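Local coordinates for surface layer protein (Geobacillus stearothermophilus, PDB 2RA1) that assembles into the surface layer that coats the bacterial cell, with this N-terminal part of the longer protein probably binding cell-wall sugar polymers, at residues A[231-236]-A[246-251]; A[252-257]-A[280-285]; A[298-303]-A[320-325]. All blocks are in the same frame, centred on the assembly; numbering follows the deposited sequence.

All three interactions belong to the Ig-like part of the chain, which follows a long series of helices. Interaction 1 pairs the first two strands, 233-240 and 243-248, of a seven-stranded antiparallel sheet, and interaction 2 joins two loops close to it, their centres about 10 Å apart. The two touch directly: Phe248 N lies 2.8 Å from Leu285 O, probably hydrogen-bonded, and Pro251 packs on Gly284 and Leu285. Interaction 3 pairs the last two strands of that sheet, 300-305 and 319-324. Its centre is about 16 Å from that of interaction 1, and Val233 and Val236 meet Asn321 and Phe323 there. Interactions 2 and 3 do not touch, their nearest atoms being about 11 Å apart.

Interaction 1 (A[231-236]-A[246-251]); sequences PKVESV and VTFTKP
Thr249, Thr247 and Glu234 bury the most surface here, at the open end of a beta hairpin in which a classic bulge sets both Glu234 and Ser235 opposite Thr247. Thr247 serves both: its O accepts Glu234 N at 2.8 Å, and its N donates to Ser235 O at 2.9 Å. The extra residue pushes the Glu234 side chain toward the partner strand. Extended beyond CG, it runs alongside Thr247, with OE2 3.4 Å from Thr247 CG2, while its CB rests on Thr249 CG2 at 3.8 Å. Glutamate suits this exposed edge, where its methylenes cover threonine methyls and its carboxylate stays at the surface.

On the other face, Val233, Val236, Val246 and Phe248 turn buried apolar groups inward, Val233 CG2 meeting the edge of the Phe248 ring. Past the strand ends Thr249 replaces a regular backbone partner. With OG1 set between its own N and carbonyl carbon (chi1 66°), the hydroxyl takes Lys232 N at 3.0 Å, a bent bond of 136°, while Thr249 N gives a straighter one to Lys232 O. At the far end a water lies between two hydroxyls, 2.7 Å from Ser235 OG and, unusually close, 2.5 Å from Thr247 OG1.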
ATOM      1  N   PRO A 231      -0.598  -3.945 -26.268  1.00 80.53           N
ATOM      2  CA  PRO A 231      -1.319  -2.729 -26.670  1.00 71.86           C
ATOM      3  C   PRO A 231      -2.675  -3.088 -27.262  1.00 61.55           C
ATOM      4  O   PRO A 231      -2.752  -3.903 -28.182  1.00 58.34           O
ATOM      5  CB  PRO A 231      -0.409  -2.128 -27.752  1.00 70.08           C
ATOM      6  CG  PRO A 231       0.454  -3.282 -28.199  1.00 74.40           C
ATOM      7  CD  PRO A 231       0.706  -4.038 -26.940  1.00 77.84           C
ATOM      8  N   LYS A 232      -3.738  -2.498 -26.730  1.00 57.75           N
ATOM      9  CA  LYS A 232      -5.071  -2.877 -27.160  1.00 61.89           C
ATOM     10  C   LYS A 232      -5.930  -1.664 -27.499  1.00 67.93           C
ATOM     11  O   LYS A 232      -5.720  -0.572 -26.970  1.00 69.29           O
ATOM     12  CB  LYS A 232      -5.759  -3.701 -26.077  1.00 61.84           C
ATOM     13  CG  LYS A 232      -6.806  -4.654 -26.609  1.00 67.04           C
ATOM     14  CD  LYS A 232      -6.281  -6.070 -26.627  1.00 73.93           C
ATOM     15  CE  LYS A 232      -5.971  -6.554 -25.210  1.00 76.61           C
ATOM     16  NZ  LYS A 232      -4.683  -6.026 -24.673  1.00 78.91           N
ATOM     17  N   VAL A 233      -6.881  -1.862 -28.407  1.00 68.60           N
ATOM     18  CA  VAL A 233      -7.914  -0.871 -28.656  1.00 60.43           C
ATOM     19  C   VAL A 233      -9.007  -1.161 -27.663  1.00 56.93           C
ATOM     20  O   VAL A 233      -9.553  -2.266 -27.635  1.00 59.44           O
ATOM     21  CB  VAL A 233      -8.504  -0.975 -30.084  1.00 56.51           C
ATOM     22  CG1 VAL A 233      -9.781  -0.151 -30.195  1.00 49.05           C
ATOM     23  CG2 VAL A 233      -7.485  -0.538 -31.117  1.00 52.07           C
ATOM     24  N   GLU A 234      -9.330  -0.169 -26.845  1.00 57.41           N
ATOM     25  CA  GLU A 234     -10.298  -0.366 -25.782  1.00 59.61           C
ATOM     26  C   GLU A 234     -11.722  -0.020 -26.198  1.00 58.24           C
ATOM     27  O   GLU A 234     -12.665  -0.691 -25.784  1.00 62.72           O
ATOM     28  CB  GLU A 234      -9.904   0.427 -24.541  1.00 64.90           C
ATOM     29  CG  GLU A 234     -10.551  -0.079 -23.263  1.00 73.17           C
ATOM     30  CD  GLU A 234     -10.205   0.775 -22.060  1.00 78.38           C
ATOM     31  OE1 GLU A 234      -9.767   0.210 -21.033  1.00 80.07           O
ATOM     32  OE2 GLU A 234     -10.364   2.013 -22.145  1.00 79.74           O
ATOM     33  N   SER A 235     -11.895   1.016 -27.008  1.00 50.75           N
ATOM     34  CA  SER A 235     -13.257   1.436 -27.317  1.00 51.73           C
ATOM     35  C   SER A 235     -13.383   2.550 -28.340  1.00 52.85           C
ATOM     36  O   SER A 235     -12.435   3.277 -28.634  1.00 53.87           O
ATOM     37  CB  SER A 235     -13.984   1.856 -26.029  1.00 44.96           C
ATOM     38  OG  SER A 235     -13.433   3.053 -25.496  1.00 49.72           O
ATOM     39  N   VAL A 236     -14.588   2.682 -28.872  1.00 53.09           N
ATOM     40  CA  VAL A 236     -14.914   3.804 -29.726  1.00 49.02           C
ATOM     41  C   VAL A 236     -16.275   4.374 -29.330  1.00 52.62           C
ATOM     42  O   VAL A 236     -17.164   3.644 -28.885  1.00 57.34           O
ATOM     43  CB  VAL A 236     -14.834   3.425 -31.224  1.00 44.63           C
ATOM     44  CG1 VAL A 236     -13.377   3.149 -31.613  1.00 36.45           C
ATOM     45  CG2 VAL A 236     -15.740   2.221 -31.564  1.00 26.49           C
ATOM     46  N   VAL A 246     -11.571   7.248 -30.252  1.00 40.76           N
ATOM     47  CA  VAL A 246     -11.000   5.931 -30.005  1.00 44.54           C
ATOM     48  C   VAL A 246     -10.083   5.965 -28.781  1.00 51.01           C
ATOM     49  O   VAL A 246      -9.297   6.901 -28.604  1.00 53.68           O
ATOM     50  CB  VAL A 246     -10.214   5.417 -31.212  1.00 43.92           C
ATOM     51  CG1 VAL A 246      -9.148   6.421 -31.605  1.00 42.42           C
ATOM     52  CG2 VAL A 246      -9.603   4.040 -30.912  1.00 36.13           C
ATOM     53  N   THR A 247     -10.199   4.943 -27.934  1.00 56.68           N
ATOM     54  CA  THR A 247      -9.396   4.835 -26.712  1.00 55.64           C
ATOM     55  C   THR A 247      -8.388   3.673 -26.764  1.00 53.46           C
ATOM     56  O   THR A 247      -8.736   2.560 -27.149  1.00 47.82           O
ATOM     57  CB  THR A 247     -10.302   4.642 -25.481  1.00 57.61           C
ATOM     58  OG1 THR A 247     -11.231   5.727 -25.397  1.00 56.98           O
ATOM     59  CG2 THR A 247      -9.469   4.588 -24.207  1.00 58.92           C
ATOM     60  N   PHE A 248      -7.143   3.933 -26.374  1.00 59.74           N
ATOM     61  CA  PHE A 248      -6.130   2.879 -26.332  1.00 61.40           C
ATOM     62  C   PHE A 248      -5.732   2.512 -24.891  1.00 61.35           C
ATOM     63  O   PHE A 248      -5.761   3.357 -23.989  1.00 59.87           O
ATOM     64  CB  PHE A 248      -4.884   3.293 -27.116  1.00 59.95           C
ATOM     65  CG  PHE A 248      -5.173   3.867 -28.473  1.00 56.56           C
ATOM     66  CD1 PHE A 248      -4.888   5.195 -28.756  1.00 52.58           C
ATOM     67  CD2 PHE A 248      -5.716   3.078 -29.477  1.00 60.85           C
ATOM     68  CE1 PHE A 248      -5.146   5.726 -30.010  1.00 56.36           C
ATOM     69  CE2 PHE A 248      -5.978   3.608 -30.742  1.00 55.12           C
ATOM     70  CZ  PHE A 248      -5.689   4.930 -31.008  1.00 51.84           C
ATOM     71  N   THR A 249      -5.347   1.257 -24.678  1.00 59.49           N
ATOM     72  CA  THR A 249      -4.914   0.825 -23.353  1.00 60.77           C
ATOM     73  C   THR A 249      -3.429   1.107 -23.161  1.00 62.26           C
ATOM     74  O   THR A 249      -2.803   0.582 -22.249  1.00 67.20           O
ATOM     75  CB  THR A 249      -5.153  -0.690 -23.135  1.00 60.87           C
ATOM     76  OG1 THR A 249      -4.319  -1.443 -24.025  1.00 60.23           O
ATOM     77  CG2 THR A 249      -6.614  -1.062 -23.361  1.00 58.18           C
ATOM     78  N   LYS A 250      -2.865   1.945 -24.020  1.00 65.11           N
ATOM     79  CA  LYS A 250      -1.419   2.075 -24.101  1.00 63.50           C
ATOM     80  C   LYS A 250      -1.090   3.059 -25.215  1.00 71.50           C
ATOM     81  O   LYS A 250      -1.518   2.867 -26.346  1.00 74.44           O
ATOM     82  CB  LYS A 250      -0.820   0.700 -24.410  1.00 58.12           C
ATOM     83  CG  LYS A 250       0.587   0.466 -23.891  1.00 60.52           C
ATOM     84  CD  LYS A 250       0.905  -1.024 -23.794  1.00 62.31           C
ATOM     85  CE  LYS A 250       2.343  -1.257 -23.353  1.00 64.19           C
ATOM     86  NZ  LYS A 250       2.837  -2.589 -23.785  1.00 61.94           N
ATOM     87  N   PRO A 251      -0.328   4.118 -24.901  1.00 78.75           N
ATOM     88  CA  PRO A 251      -0.042   5.196 -25.858  1.00 78.49           C
ATOM     89  C   PRO A 251       0.360   4.663 -27.228  1.00 75.04           C
ATOM     90  O   PRO A 251       1.090   3.672 -27.339  1.00 74.37           O
ATOM     91  CB  PRO A 251       1.138   5.933 -25.207  1.00 83.60           C
ATOM     92  CG  PRO A 251       1.690   4.939 -24.203  1.00 84.04           C
ATOM     93  CD  PRO A 251       0.458   4.287 -23.672  1.00 82.78           C
TER
HETATM   94  O   HOH W   1     -13.395   5.519 -26.689  1.00 48.70           O

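Interaction 2 (A[252-257]-A[280-285]); sequences VDKATA and VSESGL
Just beside Lys254 and Ala257, which both reach Val280, the carbonyl oxygen Asp253 O is gripped twice by Thr256. The hydroxyl Thr256 OG1 donates to Asp253 O at 2.7 Å, in the carbonyl plane and on a lone pair, and the backbone Thr256 N adds a second bond to that same oxygen at 2.9 Å. Asp253 also makes an Asx turn: Ala255 N donates to Asp253 OD1 at 3.1 Å, approaching from above the carboxylate plane. Short polar side chains suit such a bend, because they can turn back on their own backbone and fix its shape.

The bend presents a small apolar surface to Val280, whose two methyls divide the work. With CG1 anti to the backbone N (chi1 -173°), that branch lies against Val252 CG1 and the aliphatic part of Lys254, while Val280 CG2 meets Ala257 CB at 3.4 Å, a tight contact; alanine's lone methyl fits where the chain comes so near. Lys254 runs on past the valine, and its NZ forms a long, weak salt bridge with Glu282 OE1 at 3.4 Å, the two chains meeting at about a right angle at the solvent-exposed surface. Glu282 belongs to the type I turn from Ser281 to Gly284. As modelled, Gly284 has a positive phi that glycine accepts easily. Its O accepts a weak bond from Val252 N.

These are connections at one end of the Ig-like domain's antiparallel sheet: the turn joins adjacent strands 272-280 and 286-291, whereas 252-257 leads from strand 243-248 to strand 262-266, with Val252 packed on Phe316.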
ATOM      1  N   VAL A 252      -0.114   5.327 -28.271  1.00 71.61           N
ATOM      2  CA  VAL A 252       0.078   4.827 -29.623  1.00 64.58           C
ATOM      3  C   VAL A 252       1.122   5.625 -30.414  1.00 59.45           C
ATOM      4  O   VAL A 252       1.183   6.857 -30.337  1.00 58.23           O
ATOM      5  CB  VAL A 252      -1.262   4.819 -30.377  1.00 63.72           C
ATOM      6  CG1 VAL A 252      -1.845   6.230 -30.432  1.00 57.23           C
ATOM      7  CG2 VAL A 252      -1.095   4.224 -31.773  1.00 68.49           C
ATOM      8  N   ASP A 253       1.951   4.912 -31.167  1.00 52.53           N
ATOM      9  CA  ASP A 253       2.892   5.552 -32.072  1.00 53.71           C
ATOM     10  C   ASP A 253       2.086   6.432 -33.018  1.00 64.79           C
ATOM     11  O   ASP A 253       1.334   5.925 -33.848  1.00 69.95           O
ATOM     12  CB  ASP A 253       3.665   4.483 -32.847  1.00 52.27           C
ATOM     13  CG  ASP A 253       4.623   5.067 -33.865  1.00 58.89           C
ATOM     14  OD1 ASP A 253       4.778   6.308 -33.906  1.00 69.20           O
ATOM     15  OD2 ASP A 253       5.226   4.283 -34.630  1.00 50.84           O
ATOM     16  N   LYS A 254       2.237   7.747 -32.882  1.00 64.99           N
ATOM     17  CA  LYS A 254       1.442   8.710 -33.637  1.00 55.75           C
ATOM     18  C   LYS A 254       1.640   8.624 -35.149  1.00 60.43           C
ATOM     19  O   LYS A 254       0.866   9.209 -35.922  1.00 56.26           O
ATOM     20  CB  LYS A 254       1.733  10.131 -33.153  1.00 59.56           C
ATOM     21  CG  LYS A 254       1.553  10.315 -31.640  1.00 70.08           C
ATOM     22  CD  LYS A 254       1.794  11.760 -31.216  1.00 70.88           C
ATOM     23  CE  LYS A 254       1.241  12.034 -29.832  1.00 70.51           C
ATOM     24  NZ  LYS A 254       2.015  11.324 -28.784  1.00 72.91           N
ATOM     25  N   ALA A 255       2.673   7.905 -35.577  1.00 60.67           N
ATOM     26  CA  ALA A 255       2.927   7.753 -37.006  1.00 56.11           C
ATOM     27  C   ALA A 255       2.089   6.624 -37.604  1.00 57.06           C
ATOM     28  O   ALA A 255       1.988   6.493 -38.824  1.00 52.30           O
ATOM     29  CB  ALA A 255       4.399   7.533 -37.273  1.00 50.37           C
ATOM     30  N   THR A 256       1.490   5.817 -36.731  1.00 58.62           N
ATOM     31  CA  THR A 256       0.580   4.750 -37.151  1.00 53.12           C
ATOM     32  C   THR A 256      -0.889   5.141 -36.951  1.00 50.19           C
ATOM     33  O   THR A 256      -1.787   4.503 -37.491  1.00 46.40           O
ATOM     34  CB  THR A 256       0.864   3.419 -36.406  1.00 47.44           C
ATOM     35  OG1 THR A 256       0.655   3.580 -34.990  1.00 48.44           O
ATOM     36  CG2 THR A 256       2.290   2.960 -36.674  1.00 39.09           C
ATOM     37  N   ALA A 257      -1.121   6.193 -36.175  1.00 51.24           N
ATOM     38  CA  ALA A 257      -2.468   6.670 -35.908  1.00 52.20           C
ATOM     39  C   ALA A 257      -2.978   7.582 -37.031  1.00 58.54           C
ATOM     40  O   ALA A 257      -3.344   8.735 -36.786  1.00 59.49           O
ATOM     41  CB  ALA A 257      -2.511   7.394 -34.578  1.00 53.60           C
ATOM     42  N   VAL A 280      -4.194  12.736 -32.443  1.00 54.77           N
ATOM     43  CA  VAL A 280      -3.882  11.960 -31.240  1.00 57.33           C
ATOM     44  C   VAL A 280      -3.664  12.817 -29.982  1.00 65.37           C
ATOM     45  O   VAL A 280      -3.176  13.952 -30.059  1.00 67.36           O
ATOM     46  CB  VAL A 280      -2.637  11.087 -31.471  1.00 55.65           C
ATOM     47  CG1 VAL A 280      -2.404  10.147 -30.282  1.00 53.16           C
ATOM     48  CG2 VAL A 280      -2.772  10.301 -32.784  1.00 47.72           C
ATOM     49  N   SER A 281      -4.041  12.272 -28.826  1.00 66.62           N
ATOM     50  CA  SER A 281      -3.692  12.869 -27.534  1.00 64.91           C
ATOM     51  C   SER A 281      -2.199  12.785 -27.292  1.00 71.58           C
ATOM     52  O   SER A 281      -1.628  11.690 -27.290  1.00 69.61           O
ATOM     53  CB  SER A 281      -4.369  12.117 -26.391  1.00 62.05           C
ATOM     54  OG  SER A 281      -5.617  12.684 -26.062  1.00 68.55           O
ATOM     55  N   GLU A 282      -1.555  13.926 -27.070  1.00 77.17           N
ATOM     56  CA  GLU A 282      -0.228  13.875 -26.489  1.00 82.91           C
ATOM     57  C   GLU A 282      -0.360  12.989 -25.256  1.00 74.60           C
ATOM     58  O   GLU A 282       0.553  12.230 -24.913  1.00 69.61           O
ATOM     59  CB  GLU A 282       0.279  15.273 -26.125  1.00 94.45           C
ATOM     60  CG  GLU A 282       1.282  15.853 -27.124  1.00100.27           C
ATOM     61  CD  GLU A 282       2.661  15.204 -27.026  1.00104.27           C
ATOM     62  OE1 GLU A 282       2.740  13.984 -26.761  1.00109.19           O
ATOM     63  OE2 GLU A 282       3.671  15.913 -27.215  1.00101.62           O
ATOM     64  N   SER A 283      -1.531  13.077 -24.624  1.00 78.04           N
ATOM     65  CA  SER A 283      -1.892  12.253 -23.467  1.00 80.87           C
ATOM     66  C   SER A 283      -1.714  10.773 -23.779  1.00 77.80           C
ATOM     67  O   SER A 283      -1.984   9.916 -22.940  1.00 66.76           O
ATOM     68  CB  SER A 283      -3.347  12.519 -23.049  1.00 77.61           C
ATOM     69  OG  SER A 283      -3.747  13.841 -23.378  1.00 68.28           O
ATOM     70  N   GLY A 284      -1.295  10.493 -25.010  1.00 86.95           N
ATOM     71  CA  GLY A 284      -0.936   9.155 -25.438  1.00 87.91           C
ATOM     72  C   GLY A 284      -2.044   8.301 -26.034  1.00 80.41           C
ATOM     73  O   GLY A 284      -1.966   7.890 -27.196  1.00 67.31           O
ATOM     74  N   LEU A 285      -3.077   8.039 -25.238  1.00 79.61           N
ATOM     75  CA  LEU A 285      -3.950   6.886 -25.470  1.00 73.18           C
ATOM     76  C   LEU A 285      -5.405   7.194 -25.836  1.00 64.96           C
ATOM     77  O   LEU A 285      -6.328   6.483 -25.433  1.00 59.83           O
ATOM     78  CB  LEU A 285      -3.883   5.924 -24.272  1.00 76.18           C
ATOM     79  CG  LEU A 285      -3.382   6.444 -22.916  1.00 75.88           C
ATOM     80  CD1 LEU A 285      -1.877   6.691 -22.964  1.00 75.67           C
ATOM     81  CD2 LEU A 285      -4.134   7.691 -22.438  1.00 73.49           C
TER

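Interaction 3 (A[298-303]-A[320-325]); sequences GKTYTV and TNEFTY
The backbones of Thr300 to Val303 and Thr320 to Thr324 run antiparallel, their axes 4.5 Å apart at closest approach. Tyr301 with Phe323 and Val303 with Asn321 are the hydrogen-bonded pairs, each joined by two N-H···O bonds; between and beyond them Thr302 with Glu322 and Thr300 with Thr324 are non-hydrogen-bonded. Tyr325 N continues the pairing to Lys299 O.

On one face the threonine hydroxyls meet, Thr300 OG1 lying 2.8 Å from Thr324 OG1 in a bond that either may donate. Beta-branched threonine suits a half-exposed strand, its methyl packing while its hydroxyl pairs. Glu322 crosses Thr300 obliquely, its OE1 3.7 Å from Thr300 CG2, while its OE2 forms a salt bridge with Lys267.

On the opposite face Tyr301, Val303 and Phe323 are buried. Phe323, with CG between its backbone N and carbonyl carbon (chi1 66°), tips its ring toward the partner strand, where Tyr301 CB sits over one face, 3.7 Å from Phe323 CZ, and Val303 CG2 meets the edge. The Tyr301 ring lies nearly parallel but slid aside, its OH bonded to Val296 N.

Strands 319-324 and 233-240 are outermost in this Ig-like sheet; Asn321 and Phe323 touch Val233, Val236 and Ala238, bringing its edges together.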
ATOM      1  N   GLY A 298     -29.046   7.377 -34.757  1.00 47.38           N
ATOM      2  CA  GLY A 298     -29.621   6.086 -34.417  1.00 41.73           C
ATOM      3  C   GLY A 298     -28.970   4.884 -35.079  1.00 47.32           C
ATOM      4  O   GLY A 298     -29.457   3.763 -34.946  1.00 48.58           O
ATOM      5  N   LYS A 299     -27.868   5.108 -35.790  1.00 50.05           N
ATOM      6  CA  LYS A 299     -27.177   4.022 -36.476  1.00 41.38           C
ATOM      7  C   LYS A 299     -25.945   3.528 -35.733  1.00 43.35           C
ATOM      8  O   LYS A 299     -25.307   4.264 -34.987  1.00 45.36           O
ATOM      9  CB  LYS A 299     -26.795   4.428 -37.902  1.00 46.95           C
ATOM     10  CG  LYS A 299     -27.979   4.539 -38.856  1.00 49.97           C
ATOM     11  CD  LYS A 299     -28.642   3.191 -39.033  1.00 50.79           C
ATOM     12  CE  LYS A 299     -30.147   3.306 -39.176  1.00 52.58           C
ATOM     13  NZ  LYS A 299     -30.803   1.965 -39.021  1.00 55.13           N
ATOM     14  N   THR A 300     -25.614   2.261 -35.957  1.00 49.80           N
ATOM     15  CA  THR A 300     -24.458   1.644 -35.330  1.00 40.07           C
ATOM     16  C   THR A 300     -23.364   1.476 -36.384  1.00 35.70           C
ATOM     17  O   THR A 300     -23.640   1.180 -37.557  1.00 30.06           O
ATOM     18  CB  THR A 300     -24.848   0.295 -34.677  1.00 44.15           C
ATOM     19  OG1 THR A 300     -25.795   0.533 -33.622  1.00 44.05           O
ATOM     20  CG2 THR A 300     -23.634  -0.403 -34.100  1.00 40.56           C
ATOM     21  N   TYR A 301     -22.121   1.700 -35.975  1.00 30.32           N
ATOM     22  CA  TYR A 301     -21.013   1.703 -36.916  1.00 31.27           C
ATOM     23  C   TYR A 301     -19.946   0.792 -36.406  1.00 36.50           C
ATOM     24  O   TYR A 301     -19.694   0.729 -35.206  1.00 39.31           O
ATOM     25  CB  TYR A 301     -20.455   3.131 -37.112  1.00 30.85           C
ATOM     26  CG  TYR A 301     -21.385   4.006 -37.920  1.00 34.07           C
ATOM     27  CD1 TYR A 301     -22.457   4.658 -37.315  1.00 36.70           C
ATOM     28  CD2 TYR A 301     -21.222   4.152 -39.292  1.00 36.58           C
ATOM     29  CE1 TYR A 301     -23.330   5.443 -38.053  1.00 32.47           C
ATOM     30  CE2 TYR A 301     -22.095   4.930 -40.038  1.00 32.88           C
ATOM     31  CZ  TYR A 301     -23.144   5.571 -39.413  1.00 32.79           C
ATOM     32  OH  TYR A 301     -24.017   6.342 -40.155  1.00 37.89           O
ATOM     33  N   THR A 302     -19.321   0.059 -37.313  1.00 42.48           N
ATOM     34  CA  THR A 302     -18.212  -0.787 -36.898  1.00 41.19           C
ATOM     35  C   THR A 302     -16.842  -0.231 -37.373  1.00 36.06           C
ATOM     36  O   THR A 302     -16.633   0.069 -38.549  1.00 36.20           O
ATOM     37  CB  THR A 302     -18.490  -2.308 -37.185  1.00 38.37           C
ATOM     38  OG1 THR A 302     -17.270  -2.995 -37.455  1.00 41.72           O
ATOM     39  CG2 THR A 302     -19.417  -2.479 -38.354  1.00 47.81           C
ATOM     40  N   VAL A 303     -15.940  -0.068 -36.410  1.00 38.78           N
ATOM     41  CA  VAL A 303     -14.616   0.494 -36.619  1.00 36.05           C
ATOM     42  C   VAL A 303     -13.529  -0.572 -36.552  1.00 38.37           C
ATOM     43  O   VAL A 303     -13.206  -1.091 -35.486  1.00 45.88           O
ATOM     44  CB  VAL A 303     -14.298   1.528 -35.530  1.00 37.17           C
ATOM     45  CG1 VAL A 303     -12.918   2.152 -35.768  1.00 23.63           C
ATOM     46  CG2 VAL A 303     -15.423   2.592 -35.438  1.00 31.80           C
ATOM     47  N   THR A 320     -11.878  -4.958 -33.797  1.00 36.62           N
ATOM     48  CA  THR A 320     -13.177  -4.520 -34.257  1.00 40.58           C
ATOM     49  C   THR A 320     -13.920  -3.968 -33.062  1.00 49.73           C
ATOM     50  O   THR A 320     -13.972  -4.598 -32.010  1.00 53.97           O
ATOM     51  CB  THR A 320     -13.952  -5.690 -34.804  1.00 41.89           C
ATOM     52  OG1 THR A 320     -13.112  -6.410 -35.708  1.00 41.01           O
ATOM     53  CG2 THR A 320     -15.203  -5.219 -35.510  1.00 43.73           C
ATOM     54  N   ASN A 321     -14.468  -2.772 -33.217  1.00 51.56           N
ATOM     55  CA  ASN A 321     -15.126  -2.084 -32.122  1.00 45.88           C
ATOM     56  C   ASN A 321     -16.221  -1.209 -32.692  1.00 46.68           C
ATOM     57  O   ASN A 321     -16.007  -0.514 -33.685  1.00 47.99           O
ATOM     58  CB  ASN A 321     -14.121  -1.228 -31.358  1.00 46.27           C
ATOM     59  CG  ASN A 321     -12.851  -1.980 -31.026  1.00 51.41           C
ATOM     60  OD1 ASN A 321     -12.188  -2.526 -31.908  1.00 55.10           O
ATOM     61  ND2 ASN A 321     -12.499  -2.007 -29.748  1.00 58.15           N
ATOM     62  N   GLU A 322     -17.401  -1.251 -32.087  1.00 50.04           N
ATOM     63  CA  GLU A 322     -18.516  -0.457 -32.594  1.00 52.39           C
ATOM     64  C   GLU A 322     -18.945   0.662 -31.644  1.00 49.57           C
ATOM     65  O   GLU A 322     -18.586   0.691 -30.463  1.00 46.63           O
ATOM     66  CB  GLU A 322     -19.714  -1.338 -33.014  1.00 56.48           C
ATOM     67  CG  GLU A 322     -20.233  -2.317 -31.956  1.00 66.03           C
ATOM     68  CD  GLU A 322     -21.498  -3.074 -32.398  1.00 68.33           C
ATOM     69  OE1 GLU A 322     -22.536  -2.949 -31.697  1.00 70.99           O
ATOM     70  OE2 GLU A 322     -21.454  -3.789 -33.434  1.00 57.82           O
ATOM     71  N   PHE A 323     -19.680   1.612 -32.204  1.00 47.98           N
ATOM     72  CA  PHE A 323     -20.352   2.642 -31.427  1.00 43.97           C
ATOM     73  C   PHE A 323     -21.643   2.929 -32.170  1.00 41.33           C
ATOM     74  O   PHE A 323     -21.803   2.531 -33.333  1.00 39.79           O
ATOM     75  CB  PHE A 323     -19.498   3.911 -31.326  1.00 42.86           C
ATOM     76  CG  PHE A 323     -19.290   4.604 -32.640  1.00 40.04           C
ATOM     77  CD1 PHE A 323     -20.257   5.467 -33.147  1.00 39.25           C
ATOM     78  CD2 PHE A 323     -18.141   4.378 -33.382  1.00 35.15           C
ATOM     79  CE1 PHE A 323     -20.072   6.106 -34.371  1.00 37.21           C
ATOM     80  CE2 PHE A 323     -17.951   5.004 -34.608  1.00 36.50           C
ATOM     81  CZ  PHE A 323     -18.916   5.873 -35.105  1.00 32.85           C
ATOM     82  N   THR A 324     -22.564   3.601 -31.492  1.00 40.61           N
ATOM     83  CA  THR A 324     -23.868   3.909 -32.051  1.00 36.49           C
ATOM     84  C   THR A 324     -24.010   5.387 -31.877  1.00 39.26           C
ATOM     85  O   THR A 324     -23.713   5.915 -30.797  1.00 39.27           O
ATOM     86  CB  THR A 324     -25.009   3.200 -31.269  1.00 40.60           C
ATOM     87  OG1 THR A 324     -24.789   1.788 -31.277  1.00 43.14           O
ATOM     88  CG2 THR A 324     -26.375   3.481 -31.898  1.00 36.43           C
ATOM     89  N   TYR A 325     -24.429   6.066 -32.937  1.00 40.95           N
ATOM     90  CA  TYR A 325     -24.579   7.518 -32.897  1.00 38.42           C
ATOM     91  C   TYR A 325     -26.009   7.906 -32.539  1.00 42.77           C
ATOM     92  O   TYR A 325     -26.955   7.481 -33.193  1.00 46.66           O
ATOM     93  CB  TYR A 325     -24.167   8.138 -34.233  1.00 41.91           C
ATOM     94  CG  TYR A 325     -24.434   9.620 -34.316  1.00 50.30           C
ATOM     95  CD1 TYR A 325     -23.894  10.498 -33.381  1.00 55.75           C
ATOM     96  CD2 TYR A 325     -25.226  10.144 -35.324  1.00 46.60           C
ATOM     97  CE1 TYR A 325     -24.143  11.852 -33.445  1.00 53.04           C
ATOM     98  CE2 TYR A 325     -25.485  11.494 -35.396  1.00 47.50           C
ATOM     99  CZ  TYR A 325     -24.944  12.343 -34.458  1.00 48.92           C
ATOM    100  OH  TYR A 325     -25.207  13.684 -34.538  1.00 48.24           O
TER
HETATM  101  O   HOH W   2     -10.950  -0.471 -33.504  1.00 37.09           O